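Probable benzoylformate decarboxylase (Rhodococcus jostii, PDB 7ORX) belongs to the thiamine diphosphate-dependent enzyme family and binds thiamine diphosphate together with a metal ion. Local coordinates at residues C[375-380]-C[396-401]; C[429-434]-C[455-460]; C[485-490]-C[521-526]. One frame throughout, in Å; residues are numbered along the deposited sequence.

Contact 1 (C[375-380]-C[396-401]); sequences YVNEST and GSYYFP. With TPP (thiamine diphosphate), chain I.
Asn-377 meets two aromatic side chains of the neighbouring segment, both on the same side of its amide plane, while its side-chain oxygen accepts from its own chain. Its CB lies 3.5 Å from Tyr-398 OH, with the amide plane turned 60° from that ring. At the oxygen end of the amide, OD1 lies at the edge of the Phe-400 ring and in its plane, 3.8 Å from Phe-400 CD2. With CG anti to the backbone N (chi1 -166°), OD1 also accepts from Ser-379 N at 3.0 Å, an Asx turn that fixes the amide's rotation where the strand ends. Pro-401 CD covers one face of the Phe-400 ring, offset toward the rim, and packs 3.4 Å from Asn-377 O.

The backbones pair in parallel. Tyr-375 N donates to Ser-397 O (2.7 Å), Tyr-399 N to Tyr-375 O (3.0 Å) and Asn-377 N to Tyr-399 O (2.9 Å). Beyond the pairing, Thr-380 OG1 makes a weak hydrogen bond to O2B of thiamine diphosphate, so this strand end opens on thiamine diphosphate.

Strand 374-378, helix 383-389 and strand 398-399 form a beta-alpha-beta unit. Tyr-398 meets Phe-386 and Trp-387 of that helix, Val-376 packs on helix 409-418, and strand 425-430 continues the sheet beyond 374-378.

Contact 2 (C[429-434]-C[455-460]); sequences IGDGSA and ILNNGT. With NA (sodium ion), chain J; TPP (thiamine diphosphate), chain I.
Ile-429 pairs with Ile-455 and Gly-430 with Leu-456 in parallel register, at CA separations of 4.9 and 4.7 Å. Leu-456 N donates to Ile-429 O at 2.8 Å, whereas the bond from Asp-431 N to Leu-456 O is weak, its N-H...O angle only 131°, just where 429-434 leaves the strand and takes up helical backbone angles.

Among the side chains, Ile-455 CD1 touches both Ile-429 CB and Ala-434 CB, 3.8 Å from the latter. Asp-431 is directed at the other segment. Its CG sits between the backbone N and the carbonyl carbon (chi1 63°), which brings OD1 to 2.1 Å from the sodium ion. Its other oxygen, OD2, lies beside Asn-457 OD1, a pair of acceptors with planes 29° apart. Asn-457 OD1 accepts from Gly-459 N (2.9 Å), an Asx turn, and its ND2 is held by Glu-523.

Thr-460 O binds the ion at 2.0 Å, and Asn-458, a water and the diphosphate oxygens O2A and O3B complete its six ligands. The water also donates to Leu-456 O. Gly-432 N and Ser-433 N donate to O2A and O1A of thiamine diphosphate.

Gly-430 to Gly-432 (GDG) and Asn-457/Asn-458 (NN) are the two ends of the sequence motif by which thiamine diphosphate enzymes bind the diphosphate and its metal, both ends contributing ligands to the ion.

Contact 3 (C[485-490]-C[521-526]); sequences DFVHLA and LIEVRT
Apolar packing joins Leu-521 to one side of the helix that begins at Phe-486. Leu-521 CB lies 4.1 Å from Ala-490 CB, one turn along, while its CD2 branch turns to the start of the helix, 4.1 Å from Phe-486 CB. Leu-521 CG stands anti to the backbone N (chi1 -179°), which carries both methyls out toward the helix.

Helix 486-490 runs nearly antiparallel to strand 521-525, at 168° and 8.7 Å between axes, as a helix covering one face of the parallel sheet in an alpha/beta domain; on the strand's other face Ile-522 and Val-524 pack against helix 503-515.

Polar contacts gather at the helix's first turn. Asp-485 is its N-cap, OD1 accepting from Val-487 N at 3.3 Å. The extended Glu-523, whose carboxylate has Asn-457 as a second partner, brings OE1 to Phe-486 N, a weak bond of 3.4 Å, and also close to Asp-485 OD1. These two carboxylates are like charges, a proximity that the positive end of the helix dipole may ease.

The aromatic contact is edge-on: Phe-486 CD2 approaches Glu-523 CD at 4.0 Å, the carboxylate lying at the ring's edge with the two planes 81° apart.

How the contacts relate
The three contacts follow in series along the chain and all reach the same six-stranded parallel sheet, whose order runs 398-399, 374-378, 425-430, 452-457, 520-525, 496-500. Contacts 1 and 2 have centres about 14 Å apart and meet where strands 374-378 and 425-430 are neighbours: Gly-430 N lies 3.0 Å from Glu-378 O, a probable hydrogen bond. Contacts 2 and 3 are closer, centres about 9 Å apart, touching across strands 452-457 and 520-525. Contacts 1 and 3, centres about 19 Å apart, do not touch. Contacts 1 and 2 carry strand ends to thiamine diphosphate, while contact 3 adjoins the sodium site, its Phe-486 side chain about 8 Å from the ion and packed on Asp-431.

Contact 1 (C[375-380]-C[396-401])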
loop_
_atom_site.group_PDB
_atom_site.type_symbol
_atom_site.label_atom_id
_atom_site.label_comp_id
_atom_site.label_asym_id
_atom_site.label_seq_id
_atom_site.Cartn_x
_atom_site.Cartn_y
_atom_site.Cartn_z
ATOM N N TYR C 375 27.859 -25.725 2.192
ATOM C CA TYR C 375 28.550 -24.432 2.414
ATOM C C TYR C 375 27.532 -23.306 2.406
ATOM O O TYR C 375 26.904 -23.115 1.389
ATOM C CB TYR C 375 29.667 -24.206 1.390
ATOM C CG TYR C 375 30.734 -25.269 1.442
ATOM C CD1 TYR C 375 31.772 -25.227 2.355
ATOM C CD2 TYR C 375 30.664 -26.370 0.620
ATOM C CE1 TYR C 375 32.738 -26.229 2.401
ATOM C CE2 TYR C 375 31.600 -27.382 0.664
ATOM C CZ TYR C 375 32.653 -27.315 1.544
ATOM O OH TYR C 375 33.562 -28.340 1.546
ATOM N N VAL C 376 27.423 -22.562 3.496
ATOM C CA VAL C 376 26.652 -21.294 3.497
ATOM C C VAL C 376 27.649 -20.141 3.371
ATOM O O VAL C 376 28.350 -19.836 4.341
ATOM C CB VAL C 376 25.770 -21.170 4.743
ATOM C CG1 VAL C 376 25.063 -19.835 4.823
ATOM C CG2 VAL C 376 24.749 -22.294 4.824
ATOM N N ASN C 377 27.690 -19.531 2.192
ATOM C CA ASN C 377 28.643 -18.491 1.742
ATOM C C ASN C 377 28.038 -17.103 1.908
ATOM O O ASN C 377 26.961 -16.885 1.422
ATOM C CB ASN C 377 28.950 -18.700 0.265
ATOM C CG ASN C 377 30.154 -17.919 -0.180
ATOM O OD1 ASN C 377 30.275 -16.749 0.144
ATOM N ND2 ASN C 377 31.073 -18.563 -0.872
ATOM N N GLU C 378 28.727 -16.176 2.548
ATOM C CA GLU C 378 28.345 -14.746 2.547
ATOM C C GLU C 378 29.646 -13.956 2.574
ATOM O O GLU C 378 29.927 -13.280 3.558
ATOM C CB GLU C 378 27.413 -14.452 3.714
ATOM C CG GLU C 378 26.754 -13.079 3.620
ATOM C CD GLU C 378 25.705 -12.809 4.703
ATOM O OE1 GLU C 378 24.464 -12.815 4.350
ATOM O OE2 GLU C 378 26.100 -12.666 5.916
ATOM N N SER C 379 30.456 -14.160 1.547
ATOM C CA SER C 379 31.837 -13.620 1.400
ATOM C C SER C 379 31.885 -13.011 0.008
ATOM O O SER C 379 32.057 -13.784 -0.979
ATOM C CB SER C 379 32.890 -14.677 1.579
ATOM O OG SER C 379 34.196 -14.127 1.442
ATOM N N THR C 380 31.644 -11.707 -0.067
ATOM C CA THR C 380 31.156 -11.068 -1.305
ATOM C C THR C 380 32.297 -10.964 -2.320
ATOM O O THR C 380 32.018 -11.224 -3.503
ATOM C CB THR C 380 30.355 -9.816 -0.929
ATOM O OG1 THR C 380 31.044 -9.145 0.107
ATOM C CG2 THR C 380 28.976 -10.157 -0.390
ATOM N N GLY C 396 22.002 -29.523 -2.542
ATOM C CA GLY C 396 21.958 -28.704 -1.326
ATOM C C GLY C 396 23.337 -28.482 -0.722
ATOM O O GLY C 396 23.391 -28.395 0.504
ATOM N N SER C 397 24.366 -28.276 -1.548
ATOM C CA SER C 397 25.764 -28.110 -1.098
ATOM C C SER C 397 26.200 -26.647 -0.979
ATOM O O SER C 397 27.255 -26.431 -0.354
ATOM C CB SER C 397 26.688 -28.849 -1.989
ATOM O OG SER C 397 26.444 -30.238 -1.881
ATOM N N TYR C 398 25.440 -25.688 -1.508
ATOM C CA TYR C 398 25.784 -24.243 -1.531
ATOM C C TYR C 398 24.514 -23.398 -1.335
ATOM O O TYR C 398 23.531 -23.624 -2.034
ATOM C CB TYR C 398 26.460 -23.891 -2.858
ATOM C CG TYR C 398 26.953 -22.469 -2.970
ATOM C CD1 TYR C 398 28.184 -22.116 -2.476
ATOM C CD2 TYR C 398 26.201 -21.467 -3.558
ATOM C CE1 TYR C 398 28.657 -20.824 -2.554
ATOM C CE2 TYR C 398 26.657 -20.155 -3.639
ATOM C CZ TYR C 398 27.898 -19.843 -3.139
ATOM O OH TYR C 398 28.392 -18.573 -3.181
ATOM N N TYR C 399 24.579 -22.447 -0.411
ATOM C CA TYR C 399 23.585 -21.370 -0.211
ATOM C C TYR C 399 24.350 -20.046 -0.087
ATOM O O TYR C 399 25.329 -19.976 0.588
ATOM C CB TYR C 399 22.692 -21.644 1.005
ATOM C CG TYR C 399 22.001 -22.966 0.903
ATOM C CD1 TYR C 399 20.874 -23.121 0.148
ATOM C CD2 TYR C 399 22.519 -24.092 1.494
ATOM C CE1 TYR C 399 20.240 -24.347 0.004
ATOM C CE2 TYR C 399 21.919 -25.333 1.355
ATOM C CZ TYR C 399 20.767 -25.453 0.619
ATOM O OH TYR C 399 20.234 -26.680 0.529
ATOM N N PHE C 400 23.854 -19.014 -0.761
ATOM C CA PHE C 400 24.348 -17.618 -0.729
ATOM C C PHE C 400 23.097 -16.731 -0.724
ATOM O O PHE C 400 22.118 -17.040 -1.372
ATOM C CB PHE C 400 25.289 -17.404 -1.924
ATOM C CG PHE C 400 25.820 -16.006 -2.065
ATOM C CD1 PHE C 400 25.028 -14.979 -2.500
ATOM C CD2 PHE C 400 27.122 -15.700 -1.718
ATOM C CE1 PHE C 400 25.520 -13.685 -2.603
ATOM C CE2 PHE C 400 27.613 -14.404 -1.800
ATOM C CZ PHE C 400 26.801 -13.390 -2.222
ATOM N N PRO C 401 23.096 -15.585 -0.025
ATOM C CA PRO C 401 21.903 -14.757 0.069
ATOM C C PRO C 401 21.380 -14.358 -1.313
ATOM O O PRO C 401 22.119 -13.729 -2.053
ATOM C CB PRO C 401 22.366 -13.511 0.859
ATOM C CG PRO C 401 23.866 -13.554 0.815
ATOM C CD PRO C 401 24.215 -15.017 0.733
HETATM N "N1'" TPP I . 24.009 -3.826 3.838
HETATM C "C2'" TPP I . 23.347 -4.971 3.628
HETATM C CM2 TPP I . 22.295 -5.367 4.612
HETATM N "N3'" TPP I . 23.549 -5.785 2.593
HETATM C "C4'" TPP I . 24.480 -5.425 1.694
HETATM N "N4'" TPP I . 24.655 -6.260 0.660
HETATM C "C5'" TPP I . 25.244 -4.242 1.834
HETATM C "C6'" TPP I . 24.938 -3.473 2.941
HETATM C "C7'" TPP I . 26.322 -3.824 0.847
HETATM N N3 TPP I . 27.514 -4.707 0.851
HETATM C C2 TPP I . 27.788 -5.532 -0.164
HETATM S S1 TPP I . 29.263 -6.383 0.039
HETATM C C5 TPP I . 29.497 -5.567 1.556
HETATM C C4 TPP I . 28.447 -4.772 1.888
HETATM C CM4 TPP I . 28.297 -4.007 3.170
HETATM C C6 TPP I . 30.779 -5.735 2.324
HETATM C C7 TPP I . 30.799 -6.952 3.202
HETATM O O7 TPP I . 31.968 -7.706 2.831
HETATM P PA TPP I . 32.578 -8.822 3.796
HETATM O O1A TPP I . 31.629 -9.721 4.519
HETATM O O2A TPP I . 33.532 -8.062 4.655
HETATM O O3A TPP I . 33.320 -9.653 2.644
HETATM P PB TPP I . 34.457 -9.157 1.587
HETATM O O1B TPP I . 34.856 -10.353 0.739
HETATM O O2B TPP I . 33.859 -8.027 0.778
HETATM O O3B TPP I . 35.587 -8.682 2.475
#

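Contact 2 (C[429-434]-C[455-460])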
loop_
_atom_site.group_PDB
_atom_site.type_symbol
_atom_site.label_atom_id
_atom_site.label_comp_id
_atom_site.label_asym_id
_atom_site.label_seq_id
_atom_site.Cartn_x
_atom_site.Cartn_y
_atom_site.Cartn_z
ATOM N N ILE C 429 31.942 -16.736 5.961
ATOM C CA ILE C 429 31.333 -15.400 6.174
ATOM C C ILE C 429 32.474 -14.408 6.102
ATOM O O ILE C 429 33.496 -14.692 6.689
ATOM C CB ILE C 429 30.659 -15.362 7.559
ATOM C CG1 ILE C 429 29.825 -16.618 7.842
ATOM C CG2 ILE C 429 29.856 -14.090 7.767
ATOM C CD1 ILE C 429 28.875 -17.001 6.749
ATOM N N GLY C 430 32.296 -13.277 5.438
ATOM C CA GLY C 430 33.264 -12.176 5.563
ATOM C C GLY C 430 33.185 -11.503 6.921
ATOM O O GLY C 430 32.155 -11.637 7.582
ATOM N N ASP C 431 34.206 -10.729 7.286
ATOM C CA ASP C 431 34.225 -9.919 8.534
ATOM C C ASP C 431 33.138 -8.835 8.510
ATOM O O ASP C 431 32.627 -8.462 9.586
ATOM C CB ASP C 431 35.628 -9.353 8.799
ATOM C CG ASP C 431 36.210 -8.366 7.783
ATOM O OD1 ASP C 431 35.944 -8.525 6.521
ATOM O OD2 ASP C 431 36.940 -7.456 8.266
ATOM N N GLY C 432 32.805 -8.312 7.343
ATOM C CA GLY C 432 31.684 -7.366 7.203
ATOM C C GLY C 432 30.351 -8.048 7.467
ATOM O O GLY C 432 29.658 -7.601 8.371
ATOM N N SER C 433 30.033 -9.082 6.685
ATOM C CA SER C 433 28.765 -9.863 6.722
ATOM C C SER C 433 28.474 -10.403 8.119
ATOM O O SER C 433 27.295 -10.468 8.490
ATOM C CB SER C 433 28.827 -11.003 5.783
ATOM O OG SER C 433 29.059 -10.520 4.470
ATOM N N ALA C 434 29.508 -10.815 8.854
ATOM C CA ALA C 434 29.289 -11.542 10.111
ATOM C C ALA C 434 28.560 -10.633 11.097
ATOM O O ALA C 434 27.826 -11.156 11.893
ATOM C CB ALA C 434 30.591 -12.004 10.667
ATOM N N ILE C 455 35.189 -17.126 9.578
ATOM C CA ILE C 455 35.175 -15.673 9.266
ATOM C C ILE C 455 36.389 -15.417 8.377
ATOM O O ILE C 455 37.455 -15.685 8.837
ATOM C CB ILE C 455 35.247 -14.841 10.556
ATOM C CG1 ILE C 455 34.132 -15.171 11.554
ATOM C CG2 ILE C 455 35.266 -13.376 10.218
ATOM C CD1 ILE C 455 32.759 -15.123 10.976
ATOM N N LEU C 456 36.218 -14.982 7.139
ATOM C CA LEU C 456 37.323 -14.518 6.290
ATOM C C LEU C 456 37.475 -13.047 6.610
ATOM O O LEU C 456 36.628 -12.279 6.165
ATOM C CB LEU C 456 36.993 -14.695 4.819
ATOM C CG LEU C 456 37.085 -16.122 4.308
ATOM C CD1 LEU C 456 35.909 -16.926 4.765
ATOM C CD2 LEU C 456 37.081 -16.169 2.800
ATOM N N ASN C 457 38.479 -12.710 7.418
ATOM C CA ASN C 457 38.694 -11.346 7.948
ATOM C C ASN C 457 39.786 -10.649 7.136
ATOM O O ASN C 457 40.974 -10.899 7.433
ATOM C CB ASN C 457 39.096 -11.381 9.421
ATOM C CG ASN C 457 39.309 -9.989 9.988
ATOM O OD1 ASN C 457 39.388 -9.017 9.240
ATOM N ND2 ASN C 457 39.367 -9.883 11.307
ATOM N N ASN C 458 39.411 -9.769 6.204
ATOM C CA ASN C 458 40.376 -8.954 5.435
ATOM C C ASN C 458 40.333 -7.486 5.902
ATOM O O ASN C 458 40.952 -6.642 5.249
ATOM C CB ASN C 458 40.261 -9.208 3.929
ATOM C CG ASN C 458 38.932 -8.933 3.294
ATOM O OD1 ASN C 458 38.058 -8.351 3.913
ATOM N ND2 ASN C 458 38.798 -9.370 2.051
ATOM N N GLY C 459 39.725 -7.199 7.052
ATOM C CA GLY C 459 39.734 -5.870 7.698
ATOM C C GLY C 459 38.891 -4.829 6.969
ATOM O O GLY C 459 38.929 -3.666 7.390
ATOM N N THR C 460 38.131 -5.230 5.942
ATOM C CA THR C 460 37.504 -4.332 4.942
ATOM C C THR C 460 36.179 -4.924 4.404
ATOM O O THR C 460 35.920 -6.165 4.525
ATOM C CB THR C 460 38.522 -4.042 3.833
ATOM O OG1 THR C 460 38.135 -2.885 3.092
ATOM C CG2 THR C 460 38.697 -5.197 2.877
HETATM NA NA NA J . 36.007 -8.179 4.402
HETATM N "N1'" TPP I . 24.009 -3.826 3.838
HETATM C "C2'" TPP I . 23.347 -4.971 3.628
HETATM C CM2 TPP I . 22.295 -5.367 4.612
HETATM N "N3'" TPP I . 23.549 -5.785 2.593
HETATM C "C4'" TPP I . 24.480 -5.425 1.694
HETATM N "N4'" TPP I . 24.655 -6.260 0.660
HETATM C "C5'" TPP I . 25.244 -4.242 1.834
HETATM C "C6'" TPP I . 24.938 -3.473 2.941
HETATM C "C7'" TPP I . 26.322 -3.824 0.847
HETATM N N3 TPP I . 27.514 -4.707 0.851
HETATM C C2 TPP I . 27.788 -5.532 -0.164
HETATM S S1 TPP I . 29.263 -6.383 0.039
HETATM C C5 TPP I . 29.497 -5.567 1.556
HETATM C C4 TPP I . 28.447 -4.772 1.888
HETATM C CM4 TPP I . 28.297 -4.007 3.170
HETATM C C6 TPP I . 30.779 -5.735 2.324
HETATM C C7 TPP I . 30.799 -6.952 3.202
HETATM O O7 TPP I . 31.968 -7.706 2.831
HETATM P PA TPP I . 32.578 -8.822 3.796
HETATM O O1A TPP I . 31.629 -9.721 4.519
HETATM O O2A TPP I . 33.532 -8.062 4.655
HETATM O O3A TPP I . 33.320 -9.653 2.644
HETATM P PB TPP I . 34.457 -9.157 1.587
HETATM O O1B TPP I . 34.856 -10.353 0.739
HETATM O O2B TPP I . 33.859 -8.027 0.778
HETATM O O3B TPP I . 35.587 -8.682 2.475
HETATM O O HOH W 1 36.288 -10.529 4.387
#

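Contact 3 (C[485-490]-C[521-526])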
loop_
_atom_site.group_PDB
_atom_site.type_symbol
_atom_site.label_atom_id
_atom_site.label_comp_id
_atom_site.label_asym_id
_atom_site.label_seq_id
_atom_site.Cartn_x
_atom_site.Cartn_y
_atom_site.Cartn_z
ATOM N N ASP C 485 37.486 -8.278 16.947
ATOM C CA ASP C 485 38.016 -9.619 17.302
ATOM C C ASP C 485 36.845 -10.609 17.354
ATOM O O ASP C 485 36.140 -10.618 18.368
ATOM C CB ASP C 485 38.772 -9.573 18.627
ATOM C CG ASP C 485 39.604 -10.823 18.921
ATOM O OD1 ASP C 485 39.452 -11.802 18.172
ATOM O OD2 ASP C 485 40.434 -10.811 19.887
ATOM N N PHE C 486 36.680 -11.446 16.328
ATOM C CA PHE C 486 35.578 -12.442 16.208
ATOM C C PHE C 486 35.727 -13.551 17.240
ATOM O O PHE C 486 34.728 -14.155 17.592
ATOM C CB PHE C 486 35.514 -13.016 14.793
ATOM C CG PHE C 486 35.041 -11.962 13.834
ATOM C CD1 PHE C 486 33.690 -11.722 13.669
ATOM C CD2 PHE C 486 35.944 -11.122 13.206
ATOM C CE1 PHE C 486 33.253 -10.718 12.828
ATOM C CE2 PHE C 486 35.508 -10.107 12.379
ATOM C CZ PHE C 486 34.158 -9.908 12.193
ATOM N N VAL C 487 36.927 -13.814 17.718
ATOM C CA VAL C 487 37.140 -14.792 18.820
ATOM C C VAL C 487 36.453 -14.238 20.065
ATOM O O VAL C 487 35.716 -14.982 20.670
ATOM C CB VAL C 487 38.631 -15.103 19.058
ATOM C CG1 VAL C 487 38.839 -15.941 20.305
ATOM C CG2 VAL C 487 39.231 -15.783 17.827
ATOM N N HIS C 488 36.662 -12.971 20.401
ATOM C CA HIS C 488 36.012 -12.298 21.554
ATOM C C HIS C 488 34.496 -12.321 21.345
ATOM O O HIS C 488 33.773 -12.564 22.314
ATOM C CB HIS C 488 36.544 -10.862 21.753
ATOM C CG HIS C 488 37.734 -10.778 22.641
ATOM N ND1 HIS C 488 37.738 -11.387 23.881
ATOM C CD2 HIS C 488 38.933 -10.157 22.499
ATOM C CE1 HIS C 488 38.915 -11.165 24.466
ATOM N NE2 HIS C 488 39.678 -10.440 23.613
ATOM N N LEU C 489 34.024 -12.088 20.126
ATOM C CA LEU C 489 32.567 -12.085 19.873
ATOM C C LEU C 489 32.024 -13.496 20.075
ATOM O O LEU C 489 31.062 -13.637 20.821
ATOM C CB LEU C 489 32.292 -11.553 18.474
ATOM C CG LEU C 489 32.562 -10.064 18.274
ATOM C CD1 LEU C 489 31.920 -9.611 16.972
ATOM C CD2 LEU C 489 31.996 -9.223 19.400
ATOM N N ALA C 490 32.666 -14.504 19.507
ATOM C CA ALA C 490 32.260 -15.921 19.663
ATOM C C ALA C 490 32.169 -16.283 21.144
ATOM O O ALA C 490 31.192 -16.885 21.558
ATOM C CB ALA C 490 33.225 -16.835 18.951
ATOM N N LEU C 521 34.136 -21.475 15.796
ATOM C CA LEU C 521 34.427 -20.346 14.904
ATOM C C LEU C 521 35.923 -20.309 14.673
ATOM O O LEU C 521 36.660 -20.293 15.662
ATOM C CB LEU C 521 33.984 -19.055 15.579
ATOM C CG LEU C 521 34.214 -17.816 14.731
ATOM C CD1 LEU C 521 33.009 -16.888 14.794
ATOM C CD2 LEU C 521 35.491 -17.114 15.128
ATOM N N ILE C 522 36.348 -20.247 13.423
ATOM C CA ILE C 522 37.765 -19.988 13.056
ATOM C C ILE C 522 37.823 -18.617 12.409
ATOM O O ILE C 522 37.183 -18.454 11.410
ATOM C CB ILE C 522 38.249 -21.064 12.089
ATOM C CG1 ILE C 522 38.251 -22.436 12.749
ATOM C CG2 ILE C 522 39.597 -20.718 11.539
ATOM C CD1 ILE C 522 38.163 -23.563 11.745
ATOM N N GLU C 523 38.585 -17.677 12.957
ATOM C CA GLU C 523 38.808 -16.367 12.317
ATOM C C GLU C 523 40.071 -16.515 11.492
ATOM O O GLU C 523 41.084 -16.723 12.071
ATOM C CB GLU C 523 38.924 -15.262 13.353
ATOM C CG GLU C 523 39.178 -13.909 12.731
ATOM C CD GLU C 523 39.502 -12.781 13.720
ATOM O OE1 GLU C 523 39.328 -12.993 14.947
ATOM O OE2 GLU C 523 39.930 -11.676 13.275
ATOM N N VAL C 524 39.982 -16.531 10.182
ATOM C CA VAL C 524 41.151 -16.614 9.271
ATOM C C VAL C 524 41.491 -15.186 8.902
ATOM O O VAL C 524 40.595 -14.496 8.470
ATOM C CB VAL C 524 40.831 -17.404 7.994
ATOM C CG1 VAL C 524 42.009 -17.422 7.050
ATOM C CG2 VAL C 524 40.377 -18.811 8.315
ATOM N N ARG C 525 42.741 -14.780 9.042
ATOM C CA ARG C 525 43.238 -13.506 8.483
ATOM C C ARG C 525 43.476 -13.743 6.991
ATOM O O ARG C 525 44.255 -14.656 6.645
ATOM C CB ARG C 525 44.501 -13.056 9.224
ATOM C CG ARG C 525 44.771 -11.572 9.077
ATOM C CD ARG C 525 45.984 -11.307 8.213
ATOM N NE ARG C 525 47.208 -11.139 9.008
ATOM C CZ ARG C 525 47.809 -9.977 9.302
ATOM N NH1 ARG C 525 47.298 -8.829 8.883
ATOM N NH2 ARG C 525 48.933 -9.967 10.014
ATOM N N THR C 526 42.806 -12.969 6.136
ATOM C CA THR C 526 42.867 -13.097 4.654
ATOM C C THR C 526 43.454 -11.827 4.040
ATOM O O THR C 526 43.474 -10.777 4.745
ATOM C CB THR C 526 41.489 -13.393 4.044
ATOM O OG1 THR C 526 40.609 -12.329 4.394
ATOM C CG2 THR C 526 40.917 -14.723 4.493
#